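PDB 3KQF: enoyl-CoA hydratase/isomerase family protein from Bacillus anthracis, which probably catalyses the reversible addition of water to the double bond of enoyl-CoA thioesters, as crotonase-fold enoyl-CoA hydratases do. Local coordinates for residues Tyr14-Val19 against Lys196-Ala201; Ile10-Asp13 against Val19-Ile22. All coordinates share one frame; numbering follows the deposited sequence. Where two conformers were deposited one is given.

Contact 1: residues Tyr14-Val19 against Lys196-Ala201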
loop_
_atom_site.group_PDB
_atom_site.type_symbol
_atom_site.label_atom_id
_atom_site.label_comp_id
_atom_site.label_asym_id
_atom_site.label_seq_id
_atom_site.Cartn_x
_atom_site.Cartn_y
_atom_site.Cartn_z
ATOM N N TYR A 14 34.353 4.389 -4.675
ATOM C CA TYR A 14 34.319 2.998 -5.142
ATOM C C TYR A 14 35.210 2.114 -4.267
ATOM O O TYR A 14 35.749 1.114 -4.738
ATOM C CB TYR A 14 34.865 2.894 -6.579
ATOM C CG TYR A 14 34.001 3.485 -7.662
ATOM C CD1 TYR A 14 34.110 4.820 -8.011
ATOM C CD2 TYR A 14 33.113 2.684 -8.379
ATOM C CE1 TYR A 14 33.325 5.359 -9.015
ATOM C CE2 TYR A 14 32.332 3.212 -9.388
ATOM C CZ TYR A 14 32.447 4.547 -9.706
ATOM O OH TYR A 14 31.662 5.077 -10.701
ATOM N N ALA A 15 35.379 2.483 -3.002
ATOM C CA ALA A 15 36.233 1.729 -2.091
ATOM C C ALA A 15 35.797 0.275 -1.978
ATOM O O ALA A 15 36.625 -0.624 -2.061
ATOM C CB ALA A 15 36.260 2.388 -0.702
ATOM N N THR A 16 34.490 0.062 -1.812
ATOM C CA THR A 16 33.931 -1.271 -1.651
ATOM C C THR A 16 33.629 -1.914 -3.012
ATOM O O THR A 16 32.886 -1.339 -3.815
ATOM C CB THR A 16 32.637 -1.194 -0.829
ATOM O OG1 THR A 16 32.872 -0.410 0.354
ATOM C CG2 THR A 16 32.143 -2.599 -0.454
ATOM N N PRO A 17 34.187 -3.110 -3.271
ATOM C CA PRO A 17 33.967 -3.811 -4.553
ATOM C C PRO A 17 32.487 -3.984 -4.944
ATOM O O PRO A 17 31.662 -4.366 -4.103
ATOM C CB PRO A 17 34.612 -5.172 -4.318
ATOM C CG PRO A 17 35.656 -4.920 -3.298
ATOM C CD PRO A 17 35.146 -3.834 -2.414
ATOM N N HIS A 18 32.184 -3.694 -6.213
ATOM C CA HIS A 18 30.826 -3.749 -6.787
ATOM C C HIS A 18 29.863 -2.703 -6.201
ATOM O O HIS A 18 28.691 -2.654 -6.585
ATOM C CB HIS A 18 30.185 -5.136 -6.650
ATOM C CG HIS A 18 31.001 -6.254 -7.217
ATOM N ND1 HIS A 18 31.472 -7.292 -6.443
ATOM C CD2 HIS A 18 31.441 -6.492 -8.473
ATOM C CE1 HIS A 18 32.156 -8.126 -7.201
ATOM N NE2 HIS A 18 32.157 -7.663 -8.436
ATOM N N VAL A 19 30.339 -1.882 -5.269
ATOM C CA VAL A 19 29.478 -0.866 -4.632
ATOM C C VAL A 19 30.056 0.532 -4.780
ATOM O O VAL A 19 31.246 0.740 -4.525
ATOM C CB VAL A 19 29.298 -1.159 -3.123
ATOM C CG1 VAL A 19 28.430 -0.087 -2.446
ATOM C CG2 VAL A 19 28.680 -2.547 -2.935
ATOM N N LYS A 196 26.100 -0.077 8.119
ATOM C CA LYS A 196 24.841 -0.781 7.848
ATOM C C LYS A 196 24.501 -0.734 6.334
ATOM O O LYS A 196 24.062 -1.736 5.748
ATOM C CB LYS A 196 23.703 -0.163 8.653
ATOM C CG LYS A 196 22.323 -0.867 8.497
ATOM C CD LYS A 196 22.335 -2.269 9.101
ATOM C CE LYS A 196 20.941 -2.888 9.117
ATOM N NZ LYS A 196 20.940 -4.236 9.757
ATOM N N ALA A 197 24.663 0.437 5.712
ATOM C CA ALA A 197 24.391 0.567 4.274
ATOM C C ALA A 197 25.364 -0.281 3.461
ATOM O O ALA A 197 24.979 -0.924 2.492
ATOM C CB ALA A 197 24.466 2.031 3.828
ATOM N N ILE A 198 26.622 -0.292 3.859
ATOM C CA ILE A 198 27.624 -1.090 3.148
ATOM C C ILE A 198 27.346 -2.580 3.298
ATOM O O ILE A 198 27.466 -3.329 2.337
ATOM C CB ILE A 198 29.043 -0.765 3.605
ATOM C CG1 ILE A 198 29.434 0.617 3.104
ATOM C CG2 ILE A 198 30.046 -1.813 3.078
ATOM C CD1 ILE A 198 30.763 1.111 3.646
ATOM N N GLU A 199 26.974 -3.018 4.491
ATOM C CA GLU A 199 26.723 -4.453 4.671
ATOM C C GLU A 199 25.493 -4.945 3.889
ATOM O O GLU A 199 25.537 -6.037 3.317
ATOM C CB GLU A 199 26.774 -4.872 6.143
ATOM C CG GLU A 199 28.240 -4.873 6.627
ATOM C CD GLU A 199 28.435 -5.273 8.069
ATOM O OE1 GLU A 199 27.466 -5.728 8.713
ATOM O OE2 GLU A 199 29.579 -5.133 8.560
ATOM N N ILE A 200 24.442 -4.130 3.805
ATOM C CA ILE A 200 23.262 -4.497 2.992
ATOM C C ILE A 200 23.636 -4.455 1.510
ATOM O O ILE A 200 23.279 -5.358 0.755
ATOM C CB ILE A 200 22.049 -3.601 3.284
ATOM C CG1 ILE A 200 21.579 -3.833 4.716
ATOM C CG2 ILE A 200 20.903 -3.885 2.295
ATOM C CD1 ILE A 200 20.441 -2.936 5.134
ATOM N N ALA A 201 24.399 -3.436 1.103
ATOM C CA ALA A 201 24.875 -3.335 -0.272
ATOM C C ALA A 201 25.732 -4.553 -0.637
ATOM O O ALA A 201 25.605 -5.085 -1.735
ATOM C CB ALA A 201 25.681 -2.020 -0.483
#

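Contact 2: residues Ile10-Asp13 against Val19-Ile22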
loop_
_atom_site.group_PDB
_atom_site.type_symbol
_atom_site.label_atom_id
_atom_site.label_comp_id
_atom_site.label_asym_id
_atom_site.label_seq_id
_atom_site.Cartn_x
_atom_site.Cartn_y
_atom_site.Cartn_z
ATOM N N ILE A 10 29.757 16.953 -5.092
ATOM C CA ILE A 10 29.498 15.582 -4.659
ATOM C C ILE A 10 30.820 14.825 -4.564
ATOM O O ILE A 10 31.850 15.277 -5.071
ATOM C CB ILE A 10 28.530 14.821 -5.579
ATOM C CG1 ILE A 10 29.150 14.582 -6.952
ATOM C CG2 ILE A 10 27.182 15.552 -5.708
ATOM C CD1 ILE A 10 28.234 13.791 -7.861
ATOM N N SER A 11 30.775 13.687 -3.884
ATOM C CA SER A 11 31.932 12.817 -3.711
ATOM C C SER A 11 31.503 11.449 -4.206
ATOM O O SER A 11 30.364 11.051 -3.995
ATOM C CB SER A 11 32.321 12.709 -2.236
ATOM O OG SER A 11 32.683 13.962 -1.697
ATOM N N VAL A 12 32.384 10.747 -4.909
ATOM C CA VAL A 12 32.053 9.398 -5.380
ATOM C C VAL A 12 33.128 8.472 -4.847
ATOM O O VAL A 12 34.310 8.752 -5.018
ATOM C CB VAL A 12 32.010 9.307 -6.909
ATOM C CG1 VAL A 12 31.723 7.873 -7.352
ATOM C CG2 VAL A 12 30.964 10.231 -7.473
ATOM N N ASP A 13 32.724 7.397 -4.171
ATOM C CA ASP A 13 33.682 6.447 -3.602
ATOM C C ASP A 13 33.372 4.999 -4.000
ATOM O O ASP A 13 32.274 4.472 -3.701
ATOM C CB ASP A 13 33.720 6.572 -2.081
ATOM C CG ASP A 13 34.789 5.687 -1.438
ATOM O OD1 ASP A 13 35.687 5.176 -2.152
ATOM O OD2 ASP A 13 34.739 5.510 -0.206
ATOM N N VAL A 19 30.339 -1.882 -5.269
ATOM C CA VAL A 19 29.478 -0.866 -4.632
ATOM C C VAL A 19 30.056 0.532 -4.780
ATOM O O VAL A 19 31.246 0.740 -4.525
ATOM C CB VAL A 19 29.298 -1.159 -3.123
ATOM C CG1 VAL A 19 28.430 -0.087 -2.446
ATOM C CG2 VAL A 19 28.680 -2.547 -2.935
ATOM N N VAL A 20 29.216 1.482 -5.211
ATOM C CA VAL A 20 29.621 2.874 -5.339
ATOM C C VAL A 20 28.785 3.691 -4.364
ATOM O O VAL A 20 27.580 3.458 -4.246
ATOM C CB VAL A 20 29.461 3.425 -6.794
ATOM C CG1 VAL A 20 28.047 3.380 -7.246
ATOM C CG2 VAL A 20 30.043 4.856 -6.892
ATOM N N LYS A 21 29.423 4.609 -3.648
ATOM C CA LYS A 21 28.740 5.470 -2.668
ATOM C C LYS A 21 28.869 6.895 -3.142
ATOM O O LYS A 21 29.991 7.400 -3.299
ATOM C CB LYS A 21 29.368 5.327 -1.270
ATOM C CG LYS A 21 28.695 6.176 -0.201
ATOM C CD LYS A 21 29.355 6.088 1.171
ATOM C CE LYS A 21 30.709 6.765 1.195
ATOM N NZ LYS A 21 31.207 6.940 2.576
ATOM N N ILE A 22 27.732 7.525 -3.416
ATOM C CA ILE A 22 27.684 8.903 -3.854
ATOM C C ILE A 22 27.262 9.755 -2.658
ATOM O O ILE A 22 26.245 9.469 -2.038
ATOM C CB ILE A 22 26.648 9.103 -4.970
ATOM C CG1 ILE A 22 26.933 8.160 -6.149
ATOM C CG2 ILE A 22 26.653 10.551 -5.421
ATOM C CD1 ILE A 22 25.887 8.205 -7.239
HETATM O O HOH W 1 32.564 2.213 -2.342
#

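Contact 1: residues Tyr14-Val19 against Lys196-Ala201
Thr16 and Val19, the first and last residues of a type II beta turn, face one side of helix 193-206, with CA-CA separations of 7.9 Å from Thr16 to Ile198 and 6.8 Å from Val19 to Ala201. The turn is closed by the Val19 N to Thr16 O hydrogen bond of 3.0 Å; Pro17, whose ring fixes phi near -53°, suits the second position, and His18, at phi 66°, takes the third. Val19 meets the helix with both branches: with CG1 anti to the backbone N (chi1 179°) and CG2 anti to the carbonyl carbon, each lies 3.9 Å from Ala201 CB, and the single methyl fits against the fork of the valine. The small alanine lets the helix come this near, and its CB also rests on Val56 and Ile58 of strand 56-61. Thr16 crosses Ile198 obliquely, its CG2 standing 4.2 Å from Ile198 CG2, while OG1 is about as far from both CG2 and CD1 of the isoleucine. Threonine suits this partly exposed place, since its methyl and hydroxyl both lie against the isoleucine. The contact is small (162 Å²) and rests on van der Waals touch, apolar at Val19 and Ala201 and looser at Thr16.

Contact 2: residues Ile10-Asp13 against Val19-Ile22
Val12 CG1 lies anti to its backbone N (chi1 178°); in Val20, chi1 of 61° puts CG1 between N and the carbonyl carbon and leaves CG2 in the anti position, and the methyls Val12 CG1 and Val20 CG2 come to 3.5 Å, tighter than usual for carbons. They belong to a beta hairpin in which strand 10-13 forms the outer edge of the six-stranded crotonase-fold sheet, antiparallel to 19-22, the segments' N-to-C directions making 166°. Val12 and Ile22 form a non-hydrogen-bonded pair, and Asp13 and Lys21 the hydrogen-bonded pair beside it. Asp13 N gives to Lys21 O and Lys21 N to Asp13 O, both at 2.9 Å. Three CA-H...O contacts, from Val12, Val20 and Ile22, reinforce the seam. The apolar face, with Ile10, Val12, Val20 and Ile22, packs on Ile44 and Ile48 of helix 35-49, where beta-branched residues suit both strand and core. On the opposite face, shared with Asp13, Lys21 bends at chi3 and forms a salt bridge with Glu194; its NZ remains 4.7 Å from Asp13 OD2, near enough for probable attraction but not contact. Where the strands part towards the turn, a water donates to Asp13 O at 2.7 Å and to Val19 O at 2.9 Å.

How the contacts relate
Contacts 1 and 2 follow one another along the chain and share Val19, where the turn ends and strand 19-24 begins; their centres lie about 10 Å apart. Contact 2 pairs the strands of the hairpin, whereas contact 1 sets the connection between them against helix 193-206, its two segments lying 177 residues apart in sequence at their closest ends. The two also touch directly, Tyr14 CZ lying 3.7 Å from Val20 CG2. The sheet is flanked by helices on both faces here, 35-49 on one and 193-206 on the other; helix 193-206 serves both contacts, since Glu194 lies in it. The centres of contacts 1 and 2 lie about 14 and 13 Å, respectively, from the centre of the chain.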